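Local coordinates for penicillin-binding protein activator LpoB (Salmonella enterica subsp. enterica serovar Typhimurium, PDB 4Q6V) that probably regulates peptidoglycan synthesis as an outer-membrane lipoprotein essential for penicillin-binding protein 1B function, here represented by its C-terminal domain, at residues Thr59-Gln64 with Val94-Val99; Val25-Ser30 with Asp79-Arg84; Pro9-Met14 with Glu46-Ala51. All blocks are in the same frame, centred on the assembly; numbering follows the deposited sequence.

Interaction 1 of 3, residues Thr59-Gln64 with Val94-Val99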
ATOM      1  N   THR A  59      10.764   5.963   4.213  1.00 22.73           N
ATOM      2  CA  THR A  59      10.713   5.264   5.485  1.00 22.48           C
ATOM      3  C   THR A  59       9.350   4.669   5.604  1.00 21.10           C
ATOM      4  O   THR A  59       8.362   5.394   5.618  1.00 20.31           O
ATOM      5  CB  THR A  59      10.901   6.243   6.658  1.00 23.60           C
ATOM      6  OG1 THR A  59      12.203   6.779   6.554  1.00 27.68           O
ATOM      7  CG2 THR A  59      10.789   5.519   7.993  1.00 23.19           C
ATOM      8  N   LEU A  60       9.304   3.344   5.669  1.00 21.17           N
ATOM      9  CA  LEU A  60       8.077   2.595   5.838  1.00 22.42           C
ATOM     10  C   LEU A  60       7.677   2.427   7.301  1.00 21.79           C
ATOM     11  O   LEU A  60       8.512   2.156   8.183  1.00 21.75           O
ATOM     12  CB  LEU A  60       8.148   1.240   5.127  1.00 23.89           C
ATOM     13  CG  LEU A  60       8.537   1.214   3.653  1.00 24.86           C
ATOM     14  CD1 LEU A  60       8.491  -0.212   3.144  1.00 25.28           C
ATOM     15  CD2 LEU A  60       7.655   2.120   2.817  1.00 23.50           C
ATOM     16  N   VAL A  61       6.380   2.585   7.562  1.00 22.14           N
ATOM     17  CA  VAL A  61       5.846   2.228   8.885  1.00 19.87           C
ATOM     18  C   VAL A  61       5.978   0.736   8.984  1.00 21.41           C
ATOM     19  O   VAL A  61       5.663   0.039   8.017  1.00 21.37           O
ATOM     20  CB  VAL A  61       4.408   2.704   9.055  1.00 20.02           C
ATOM     21  CG1 VAL A  61       3.923   2.440  10.453  1.00 21.11           C
ATOM     22  CG2 VAL A  61       4.301   4.208   8.739  1.00 19.28           C
ATOM     23  N   SER A  62       6.460   0.272  10.139  1.00 20.71           N
ATOM     24  CA  SER A  62       6.729  -1.151  10.354  1.00 20.37           C
ATOM     25  C   SER A  62       5.493  -1.911  10.856  1.00 19.39           C
ATOM     26  O   SER A  62       4.588  -1.355  11.459  1.00 18.70           O
ATOM     27  CB  SER A  62       7.868  -1.303  11.358  1.00 20.17           C
ATOM     28  OG  SER A  62       7.356  -1.154  12.675  1.00 22.56           O
ATOM     29  N   VAL A  63       5.512  -3.230  10.699  1.00 20.02           N
ATOM     30  CA  VAL A  63       4.426  -4.098  11.103  1.00 22.09           C
ATOM     31  C   VAL A  63       4.075  -3.865  12.585  1.00 20.30           C
ATOM     32  O   VAL A  63       2.897  -3.774  12.937  1.00 16.84           O
ATOM     33  CB  VAL A  63       4.770  -5.594  10.838  1.00 25.89           C
ATOM     34  CG1 VAL A  63       3.702  -6.518  11.354  1.00 27.20           C
ATOM     35  CG2 VAL A  63       5.018  -5.852   9.344  1.00 28.76           C
ATOM     36  N   GLN A  64       5.092  -3.747  13.437  1.00 20.65           N
ATOM     37  CA  GLN A  64       4.920  -3.697  14.871  1.00 23.48           C
ATOM     38  C   GLN A  64       4.334  -2.371  15.276  1.00 22.20           C
ATOM     39  O   GLN A  64       3.376  -2.315  16.043  1.00 21.55           O
ATOM     40  CB  GLN A  64       6.210  -4.005  15.631  1.00 28.62           C
ATOM     41  CG  GLN A  64       6.531  -5.515  15.693  1.00 32.75           C
ATOM     42  CD  GLN A  64       7.445  -5.843  16.867  1.00 41.74           C
ATOM     43  OE1 GLN A  64       7.283  -5.275  17.959  1.00 50.01           O
ATOM     44  NE2 GLN A  64       8.411  -6.747  16.659  1.00 44.70           N
ATOM     45  N   VAL A  94       1.100   7.317  13.738  1.00 22.72           N
ATOM     46  CA  VAL A  94       2.449   6.816  13.428  1.00 21.58           C
ATOM     47  C   VAL A  94       3.348   7.808  12.703  1.00 22.06           C
ATOM     48  O   VAL A  94       4.521   7.508  12.419  1.00 21.95           O
ATOM     49  CB  VAL A  94       2.398   5.508  12.602  1.00 21.82           C
ATOM     50  CG1 VAL A  94       1.700   4.435  13.425  1.00 21.95           C
ATOM     51  CG2 VAL A  94       1.712   5.685  11.227  1.00 19.59           C
ATOM     52  N   GLY A  95       2.783   8.959  12.353  1.00 22.12           N
ATOM     53  CA  GLY A  95       3.526  10.002  11.684  1.00 23.40           C
ATOM     54  C   GLY A  95       3.717   9.861  10.170  1.00 22.28           C
ATOM     55  O   GLY A  95       4.679  10.359   9.578  1.00 22.32           O
ATOM     56  N   ALA A  96       2.772   9.205   9.497  1.00 19.57           N
ATOM     57  CA  ALA A  96       2.917   8.947   8.053  1.00 16.51           C
ATOM     58  C   ALA A  96       2.371  10.123   7.273  1.00 17.40           C
ATOM     59  O   ALA A  96       1.324  10.686   7.656  1.00 19.32           O
ATOM     60  CB  ALA A  96       2.182   7.676   7.704  1.00 15.24           C
ATOM     61  N   GLN A  97       3.075  10.523   6.227  1.00 15.50           N
ATOM     62  CA  GLN A  97       2.617  11.584   5.317  1.00 18.30           C
ATOM     63  C   GLN A  97       1.682  11.040   4.228  1.00 18.17           C
ATOM     64  O   GLN A  97       0.776  11.750   3.755  1.00 17.14           O
ATOM     65  CB  GLN A  97       3.839  12.269   4.707  1.00 22.99           C
ATOM     66  CG  GLN A  97       3.518  13.482   3.822  1.00 31.03           C
ATOM     67  CD  GLN A  97       4.776  14.165   3.270  1.00 34.93           C
ATOM     68  OE1 GLN A  97       5.915  13.831   3.644  1.00 41.12           O
ATOM     69  NE2 GLN A  97       4.577  15.139   2.402  1.00 32.72           N
ATOM     70  N   TYR A  98       1.888   9.787   3.827  1.00 16.20           N
ATOM     71  CA  TYR A  98       1.116   9.126   2.818  1.00 15.92           C
ATOM     72  C   TYR A  98       0.590   7.778   3.256  1.00 17.52           C
ATOM     73  O   TYR A  98       1.183   7.091   4.099  1.00 15.31           O
ATOM     74  CB  TYR A  98       1.955   8.931   1.549  1.00 17.21           C
ATOM     75  CG  TYR A  98       2.629  10.156   0.980  1.00 17.96           C
ATOM     76  CD1 TYR A  98       1.930  11.065   0.188  1.00 19.33           C
ATOM     77  CD2 TYR A  98       3.962  10.399   1.213  1.00 19.00           C
ATOM     78  CE1 TYR A  98       2.558  12.181  -0.345  1.00 19.23           C
ATOM     79  CE2 TYR A  98       4.593  11.508   0.700  1.00 18.69           C
ATOM     80  CZ  TYR A  98       3.900  12.391  -0.085  1.00 19.72           C
ATOM     81  OH  TYR A  98       4.563  13.492  -0.585  1.00 19.70           O
ATOM     82  N   VAL A  99      -0.558   7.409   2.672  1.00 17.06           N
ATOM     83  CA  VAL A  99      -1.035   6.039   2.735  1.00 15.18           C
ATOM     84  C   VAL A  99      -1.144   5.447   1.349  1.00 14.20           C
ATOM     85  O   VAL A  99      -1.729   6.068   0.421  1.00 12.95           O
ATOM     86  CB  VAL A  99      -2.391   5.933   3.478  1.00 14.84           C
ATOM     87  CG1 VAL A  99      -3.001   4.583   3.278  1.00 14.92           C
ATOM     88  CG2 VAL A  99      -2.221   6.181   4.950  1.00 15.13           C
TER

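Interaction 2 of 3, residues Val25-Ser30 with Asp79-Arg84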
ATOM      1  N   VAL A  25       7.651   9.456   5.101  1.00 20.41           N
ATOM      2  CA  VAL A  25       7.174   8.314   5.846  1.00 19.50           C
ATOM      3  C   VAL A  25       5.895   7.855   5.139  1.00 21.00           C
ATOM      4  O   VAL A  25       4.922   8.621   4.919  1.00 18.14           O
ATOM      5  CB  VAL A  25       6.921   8.673   7.300  1.00 19.30           C
ATOM      6  CG1 VAL A  25       6.458   7.444   8.084  1.00 19.85           C
ATOM      7  CG2 VAL A  25       8.169   9.309   7.941  1.00 19.51           C
ATOM      8  N   LEU A  26       5.887   6.584   4.786  1.00 22.29           N
ATOM      9  CA  LEU A  26       4.800   6.015   3.963  1.00 20.64           C
ATOM     10  C   LEU A  26       4.225   4.830   4.704  1.00 20.21           C
ATOM     11  O   LEU A  26       4.945   3.935   5.082  1.00 20.18           O
ATOM     12  CB  LEU A  26       5.310   5.690   2.574  1.00 21.38           C
ATOM     13  CG  LEU A  26       4.367   4.827   1.724  1.00 22.65           C
ATOM     14  CD1 LEU A  26       3.167   5.615   1.200  1.00 22.08           C
ATOM     15  CD2 LEU A  26       5.179   4.255   0.579  1.00 22.48           C
ATOM     16  N   LEU A  27       2.915   4.829   4.920  1.00 21.91           N
ATOM     17  CA  LEU A  27       2.189   3.675   5.353  1.00 22.22           C
ATOM     18  C   LEU A  27       1.682   2.804   4.204  1.00 20.54           C
ATOM     19  O   LEU A  27       0.836   3.204   3.425  1.00 19.55           O
ATOM     20  CB  LEU A  27       1.025   4.114   6.257  1.00 24.15           C
ATOM     21  CG  LEU A  27       0.105   3.024   6.786  1.00 26.73           C
ATOM     22  CD1 LEU A  27       0.895   1.861   7.326  1.00 32.84           C
ATOM     23  CD2 LEU A  27      -0.907   3.535   7.809  1.00 26.70           C
ATOM     24  N   VAL A  28       2.202   1.592   4.122  1.00 20.53           N
ATOM     25  CA  VAL A  28       1.874   0.679   3.012  1.00 21.01           C
ATOM     26  C   VAL A  28       0.793  -0.307   3.453  1.00 22.47           C
ATOM     27  O   VAL A  28       1.048  -1.232   4.234  1.00 22.05           O
ATOM     28  CB  VAL A  28       3.118  -0.141   2.563  1.00 20.98           C
ATOM     29  CG1 VAL A  28       2.748  -1.146   1.475  1.00 20.61           C
ATOM     30  CG2 VAL A  28       4.181   0.792   2.084  1.00 21.50           C
ATOM     31  N   ASP A  29      -0.428  -0.083   2.971  1.00 25.89           N
ATOM     32  CA  ASP A  29      -1.531  -0.960   3.333  1.00 29.87           C
ATOM     33  C   ASP A  29      -1.287  -2.310   2.634  1.00 30.11           C
ATOM     34  O   ASP A  29      -0.662  -2.353   1.566  1.00 29.05           O
ATOM     35  CB  ASP A  29      -2.868  -0.307   2.973  1.00 32.66           C
ATOM     36  CG  ASP A  29      -4.009  -0.718   3.868  1.00 37.14           C
ATOM     37  OD1 ASP A  29      -3.783  -1.487   4.836  1.00 40.35           O
ATOM     38  OD2 ASP A  29      -5.142  -0.256   3.565  1.00 41.82           O
ATOM     39  N   SER A  30      -1.711  -3.392   3.286  1.00 28.53           N
ATOM     40  CA  SER A  30      -1.481  -4.733   2.754  1.00 29.39           C
ATOM     41  C   SER A  30      -2.337  -4.908   1.491  1.00 25.72           C
ATOM     42  O   SER A  30      -3.463  -4.410   1.407  1.00 23.63           O
ATOM     43  CB  SER A  30      -1.723  -5.809   3.826  1.00 30.29           C
ATOM     44  OG  SER A  30      -3.093  -5.898   4.141  1.00 35.31           O
ATOM     45  N   ASP A  79      -7.285  -6.148  12.211  1.00 29.82           N
ATOM     46  CA  ASP A  79      -7.919  -5.162  11.343  1.00 30.80           C
ATOM     47  C   ASP A  79      -7.096  -4.833  10.101  1.00 31.75           C
ATOM     48  O   ASP A  79      -5.921  -4.488  10.159  1.00 27.97           O
ATOM     49  CB  ASP A  79      -8.193  -3.870  12.103  1.00 33.35           C
ATOM     50  CG  ASP A  79      -9.218  -3.026  11.412  1.00 37.01           C
ATOM     51  OD1 ASP A  79     -10.310  -2.896  12.020  1.00 41.12           O
ATOM     52  OD2 ASP A  79      -8.947  -2.508  10.291  1.00 44.52           O
ATOM     53  N   SER A  80      -7.742  -4.897   8.939  1.00 35.54           N
ATOM     54  CA  SER A  80      -7.021  -4.840   7.675  1.00 36.30           C
ATOM     55  C   SER A  80      -6.765  -3.392   7.278  1.00 36.42           C
ATOM     56  O   SER A  80      -6.035  -3.174   6.301  1.00 38.83           O
ATOM     57  CB  SER A  80      -7.836  -5.512   6.575  1.00 39.12           C
ATOM     58  OG  SER A  80      -7.487  -6.865   6.478  1.00 40.38           O
ATOM     59  N   LEU A  81      -7.345  -2.431   8.002  1.00 34.02           N
ATOM     60  CA  LEU A  81      -7.280  -1.017   7.604  1.00 38.57           C
ATOM     61  C   LEU A  81      -7.904  -0.837   6.228  1.00 42.00           C
ATOM     62  O   LEU A  81      -7.416  -0.058   5.403  1.00 38.55           O
ATOM     63  CB  LEU A  81      -5.845  -0.457   7.579  1.00 39.68           C
ATOM     64  CG  LEU A  81      -5.162  -0.082   8.892  1.00 41.07           C
ATOM     65  CD1 LEU A  81      -5.344  -1.149   9.959  1.00 40.58           C
ATOM     66  CD2 LEU A  81      -3.684   0.197   8.629  1.00 41.35           C
ATOM     67  N   GLY A  82      -8.987  -1.577   5.990  1.00 47.01           N
ATOM     68  CA  GLY A  82      -9.785  -1.404   4.764  1.00 50.60           C
ATOM     69  C   GLY A  82     -10.118   0.060   4.511  1.00 51.68           C
ATOM     70  O   GLY A  82      -9.686   0.620   3.486  1.00 62.37           O
ATOM     71  N   THR A  83     -10.844   0.676   5.451  1.00 41.77           N
ATOM     72  CA  THR A  83     -11.540   1.931   5.174  1.00 41.25           C
ATOM     73  C   THR A  83     -10.546   3.081   5.251  1.00 35.40           C
ATOM     74  O   THR A  83      -9.461   2.912   5.757  1.00 33.95           O
ATOM     75  CB  THR A  83     -12.793   2.172   6.056  1.00 41.59           C
ATOM     76  OG1 THR A  83     -12.415   2.702   7.321  1.00 46.50           O
ATOM     77  CG2 THR A  83     -13.603   0.898   6.237  1.00 39.51           C
ATOM     78  N   ARG A  84     -10.928   4.230   4.709  1.00 35.04           N
ATOM     79  CA  ARG A  84     -10.047   5.379   4.675  1.00 31.33           C
ATOM     80  C   ARG A  84      -9.920   6.024   6.070  1.00 30.68           C
ATOM     81  O   ARG A  84      -8.863   6.537   6.458  1.00 25.14           O
ATOM     82  CB  ARG A  84     -10.536   6.367   3.608  1.00 30.40           C
ATOM     83  CG  ARG A  84     -10.475   5.862   2.183  1.00 29.73           C
ATOM     84  CD  ARG A  84     -10.763   6.975   1.174  1.00 29.65           C
ATOM     85  NE  ARG A  84     -10.709   6.444  -0.187  1.00 32.01           N
ATOM     86  CZ  ARG A  84     -11.063   7.126  -1.287  1.00 34.95           C
ATOM     87  NH1 ARG A  84     -11.499   8.388  -1.207  1.00 30.16           N
ATOM     88  NH2 ARG A  84     -10.963   6.544  -2.477  1.00 33.18           N
TER

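Interaction 3 of 3, residues Pro9-Met14 with Glu46-Ala51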
ATOM      1  N   PRO A   9       7.115  -0.837 -12.383  1.00 27.37           N
ATOM      2  CA  PRO A   9       6.737   0.281 -13.215  1.00 27.68           C
ATOM      3  C   PRO A   9       5.760   1.240 -12.529  1.00 27.49           C
ATOM      4  O   PRO A   9       5.789   2.422 -12.824  1.00 27.23           O
ATOM      5  CB  PRO A   9       6.076  -0.378 -14.429  1.00 28.17           C
ATOM      6  CG  PRO A   9       5.957  -1.824 -14.150  1.00 28.41           C
ATOM      7  CD  PRO A   9       6.955  -2.126 -13.084  1.00 29.93           C
ATOM      8  N   LEU A  10       4.890   0.707 -11.659  1.00 28.50           N
ATOM      9  CA  LEU A  10       3.852   1.522 -11.000  1.00 26.02           C
ATOM     10  C   LEU A  10       4.528   2.354  -9.910  1.00 23.85           C
ATOM     11  O   LEU A  10       4.255   3.540  -9.751  1.00 27.06           O
ATOM     12  CB  LEU A  10       2.792   0.631 -10.402  1.00 26.71           C
ATOM     13  CG  LEU A  10       1.824  -0.084 -11.345  1.00 26.12           C
ATOM     14  CD1 LEU A  10       0.859  -0.992 -10.613  1.00 25.18           C
ATOM     15  CD2 LEU A  10       1.046   0.959 -12.121  1.00 27.90           C
ATOM     16  N   VAL A  11       5.442   1.742  -9.171  1.00 24.23           N
ATOM     17  CA  VAL A  11       6.212   2.506  -8.165  1.00 25.08           C
ATOM     18  C   VAL A  11       7.032   3.618  -8.803  1.00 27.25           C
ATOM     19  O   VAL A  11       7.154   4.718  -8.289  1.00 25.06           O
ATOM     20  CB  VAL A  11       7.112   1.601  -7.334  1.00 24.18           C
ATOM     21  CG1 VAL A  11       8.133   2.425  -6.572  1.00 26.55           C
ATOM     22  CG2 VAL A  11       6.254   0.770  -6.393  1.00 25.28           C
ATOM     23  N   SER A  12       7.607   3.318  -9.953  1.00 28.64           N
ATOM     24  CA  SER A  12       8.405   4.268 -10.702  1.00 27.53           C
ATOM     25  C   SER A  12       7.568   5.433 -11.172  1.00 26.22           C
ATOM     26  O   SER A  12       8.028   6.551 -11.024  1.00 25.06           O
ATOM     27  CB  SER A  12       9.049   3.545 -11.906  1.00 28.44           C
ATOM     28  OG  SER A  12       9.808   4.456 -12.650  1.00 32.78           O
ATOM     29  N   LYS A  13       6.355   5.175 -11.660  1.00 26.58           N
ATOM     30  CA  LYS A  13       5.436   6.199 -12.078  1.00 26.94           C
ATOM     31  C   LYS A  13       4.860   6.998 -10.901  1.00 29.26           C
ATOM     32  O   LYS A  13       4.521   8.182 -11.031  1.00 23.38           O
ATOM     33  CB  LYS A  13       4.256   5.607 -12.806  1.00 31.69           C
ATOM     34  CG  LYS A  13       4.597   4.914 -14.113  1.00 36.32           C
ATOM     35  CD  LYS A  13       3.472   4.027 -14.666  1.00 40.89           C
ATOM     36  CE  LYS A  13       2.130   4.749 -14.621  1.00 47.02           C
ATOM     37  NZ  LYS A  13       0.988   3.883 -15.036  1.00 53.11           N
HETATM   38  N   MSE A  14       4.740   6.343  -9.745  1.00 25.49           N
HETATM   39  CA  MSE A  14       4.234   7.047  -8.550  1.00 26.54           C
HETATM   40  C   MSE A  14       5.286   8.015  -8.052  1.00 26.30           C
HETATM   41  O   MSE A  14       4.968   9.089  -7.581  1.00 25.15           O
HETATM   42  CB  MSE A  14       3.919   6.048  -7.455  1.00 26.98           C
HETATM   43  CG  MSE A  14       3.299   6.704  -6.224  1.00 25.19           C
HETATM   44 SE   MSE A  14       3.333   5.364  -4.798  1.00 29.41          SE
HETATM   45  CE  MSE A  14       5.157   5.653  -4.178  1.00 27.02           C
ATOM     46  N   GLU A  46       5.077  -7.784   0.893  1.00 33.99           N
ATOM     47  CA  GLU A  46       6.547  -7.750   1.052  1.00 36.64           C
ATOM     48  C   GLU A  46       7.256  -7.270  -0.192  1.00 34.84           C
ATOM     49  O   GLU A  46       8.144  -6.413  -0.143  1.00 33.01           O
ATOM     50  CB  GLU A  46       7.125  -9.089   1.489  1.00 44.80           C
ATOM     51  CG  GLU A  46       7.018  -9.337   2.992  1.00 53.68           C
ATOM     52  CD  GLU A  46       7.909  -8.408   3.825  1.00 62.27           C
ATOM     53  OE1 GLU A  46       9.081  -8.199   3.435  1.00 66.48           O
ATOM     54  OE2 GLU A  46       7.481  -7.855   4.874  1.00 64.05           O
ATOM     55  N   THR A  47       6.841  -7.796  -1.339  1.00 33.39           N
ATOM     56  CA  THR A  47       7.403  -7.332  -2.602  1.00 32.10           C
ATOM     57  C   THR A  47       7.247  -5.817  -2.751  1.00 31.97           C
ATOM     58  O   THR A  47       8.146  -5.117  -3.186  1.00 31.78           O
ATOM     59  CB  THR A  47       6.760  -8.086  -3.795  1.00 32.51           C
ATOM     60  OG1 THR A  47       7.104  -9.472  -3.705  1.00 28.97           O
ATOM     61  CG2 THR A  47       7.237  -7.566  -5.138  1.00 32.57           C
ATOM     62  N   LEU A  48       6.052  -5.336  -2.432  1.00 30.63           N
ATOM     63  CA  LEU A  48       5.682  -3.971  -2.609  1.00 28.07           C
ATOM     64  C   LEU A  48       6.551  -3.103  -1.698  1.00 26.24           C
ATOM     65  O   LEU A  48       7.072  -2.063  -2.128  1.00 25.80           O
ATOM     66  CB  LEU A  48       4.181  -3.757  -2.253  1.00 28.00           C
ATOM     67  CG  LEU A  48       3.671  -2.326  -2.538  1.00 25.34           C
ATOM     68  CD1 LEU A  48       4.021  -1.847  -3.915  1.00 27.99           C
ATOM     69  CD2 LEU A  48       2.170  -2.234  -2.268  1.00 26.20           C
ATOM     70  N   ARG A  49       6.662  -3.508  -0.445  1.00 28.18           N
ATOM     71  CA  ARG A  49       7.407  -2.760   0.576  1.00 28.18           C
ATOM     72  C   ARG A  49       8.865  -2.644   0.109  1.00 31.03           C
ATOM     73  O   ARG A  49       9.525  -1.593   0.256  1.00 29.16           O
ATOM     74  CB  ARG A  49       7.278  -3.427   1.929  1.00 29.64           C
ATOM     75  CG  ARG A  49       5.933  -3.254   2.629  1.00 30.13           C
ATOM     76  CD  ARG A  49       5.871  -4.081   3.906  1.00 27.22           C
ATOM     77  NE  ARG A  49       6.940  -3.700   4.805  1.00 30.93           N
ATOM     78  CZ  ARG A  49       6.867  -2.818   5.803  1.00 28.99           C
ATOM     79  NH1 ARG A  49       5.732  -2.229   6.103  1.00 28.66           N
ATOM     80  NH2 ARG A  49       7.939  -2.535   6.534  1.00 27.57           N
ATOM     81  N   ASN A  50       9.359  -3.717  -0.520  1.00 31.19           N
ATOM     82  CA  ASN A  50      10.732  -3.699  -1.047  1.00 29.67           C
ATOM     83  C   ASN A  50      10.928  -2.730  -2.177  1.00 28.74           C
ATOM     84  O   ASN A  50      11.831  -1.901  -2.133  1.00 29.31           O
ATOM     85  CB  ASN A  50      11.164  -5.112  -1.404  1.00 33.24           C
ATOM     86  CG  ASN A  50      11.388  -5.971  -0.174  1.00 33.80           C
ATOM     87  OD1 ASN A  50      10.936  -7.111  -0.098  1.00 37.81           O
ATOM     88  ND2 ASN A  50      12.086  -5.428   0.807  1.00 34.11           N
ATOM     89  N   ALA A  51      10.034  -2.798  -3.157  1.00 26.71           N
ATOM     90  CA  ALA A  51      10.041  -1.857  -4.265  1.00 30.10           C
ATOM     91  C   ALA A  51      10.004  -0.394  -3.777  1.00 29.89           C
ATOM     92  O   ALA A  51      10.647   0.475  -4.369  1.00 32.50           O
ATOM     93  CB  ALA A  51       8.893  -2.094  -5.235  1.00 29.48           C
TER

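Interaction 1 of 3, residues Thr59-Gln64 with Val94-Val99
Val61 sets its forked side chain against Val94 and Ala96, joining the start and finish of a beta-alpha-alpha-beta connection. That connection leaves strand 59-60, runs through helices 63-72 and 84-94, and returns as strand 98-106; strand 25-35 lies parallel between the two strands. Along the first segment, Thr59 is held by backbone hydrogen bonds to Ser24 and Leu26, and Leu60 packs on Val28. Val61 then points toward the second segment. With CG1 anti to the backbone N (chi1 -175°), the two methyls of Val61 straddle Val94 CG2: CG1 lies 4.0 Å and CG2 3.9 Å from it. The two valine side chains cross at about a right angle. Arg49 NH1 donates a hydrogen bond to the carbonyl O of Val61, giving this polar atom a partner beside the apolar side-chain contact. Next, Ser62 is the N-cap of helix 63-72, its OG accepting from Gln65 N. In the second segment Gly95 leaves the helix with positive phi, a turn that carries the chain on to Ala96, whose CB meets Val61 CG2 at 4.2 Å.

Interaction 2 of 3, residues Val25-Ser30 with Asp79-Arg84
Asp29 and Leu81 bury the most surface here, the aspartate carboxylate meeting the backbone of the turn that carries the leucine. Asp29, in segment 25-30, has CG anti to the backbone N (chi1 -150°), and its oxygens approach two carbonyls: OD2 is 2.9 Å from Leu81 O, and OD1 is 3.2 Å from Ser80 O. With acceptors on both sides, neither pair is a hydrogen bond as modelled; the partly negative carbonyl oxygens beside a buried carboxylate might raise its affinity for a proton. Ser30 N gives OD1 a weak hydrogen bond. Leu81 CB lies 3.6 Å from Asp29 OD1, and farther along the side chain CD2 reaches Leu27 CD2 at 4.4 Å; Leu27 also packs on Leu66, and Leu81 on Lys70. The turn is shaped by Asp79, whose OD2 accepts from Leu81 N (2.8 Å, 159°) through the lone pair away from its other oxygen, making an Asx turn. Asp79 OD1 forms a salt bridge with Lys86. The arrangement belongs to the helix-to-helix turn of a beta-alpha-alpha-beta crossover, packed against strand 25-35, an inner strand parallel to both 59-60 and 98-106.

Interaction 3 of 3, residues Pro9-Met14 with Glu46-Ala51
Val11 and Ala51 mark where the two helical segments pass nearest each other, with CA atoms 7.0 Å apart. Each segment is a run of helix continuing in both directions, bonded internally by Met14 N to Leu10 O at 2.8 Å and by Ala51 N to Thr47 O at 3.0 Å; helix 3-15 is kinked at Pro9, whose N makes no bond to the preceding turn. Between the helices no hydrogen bond forms, and the contact is van der Waals. Val11 points toward the other helix and supplies both its methyls. CG2 touches Ala51 CB at 4.1 Å and Leu48 CD1 at 4.2 Å. The two helices lie side by side on one face of the mixed sheet of this alpha-beta domain, and Leu10 and Leu48 both reach Met115 of strand 112-119 beneath them. Leu48 also packs on Val28, whereas Val11 has a further neighbour in Leu52 of helix 41-54. The side chain of Ala51 also packs against Gln8, three residues before Val11. With chi1 at 166°, the other methyl of Val11, CG1, is anti to its own N and rests 3.9 Å from Ala51 O.

In the fold
All three contacts are largely buried, but they serve different layers. Interactions 1 and 2 meet directly, Thr59 O with Leu26 N and Gln97 N with Val25 O, because strand 25-35 lies between strands 59-60 and 98-106. Both belong to the side of the sheet where Leu27 and Val61 share Leu66 of helix 63-72. Interaction 3 lies on the opposite face, reached through Val28, which packs on Arg49 there. Neither interaction 1 nor interaction 3 has a hydrogen bond across its segments; their side-chain contacts are apolar, and Leu60 packs on Arg49 where the two adjoin. Interaction 2 differs: it sets a carboxylate against backbone carbonyls, and Ser80 at its border is exposed to solvent.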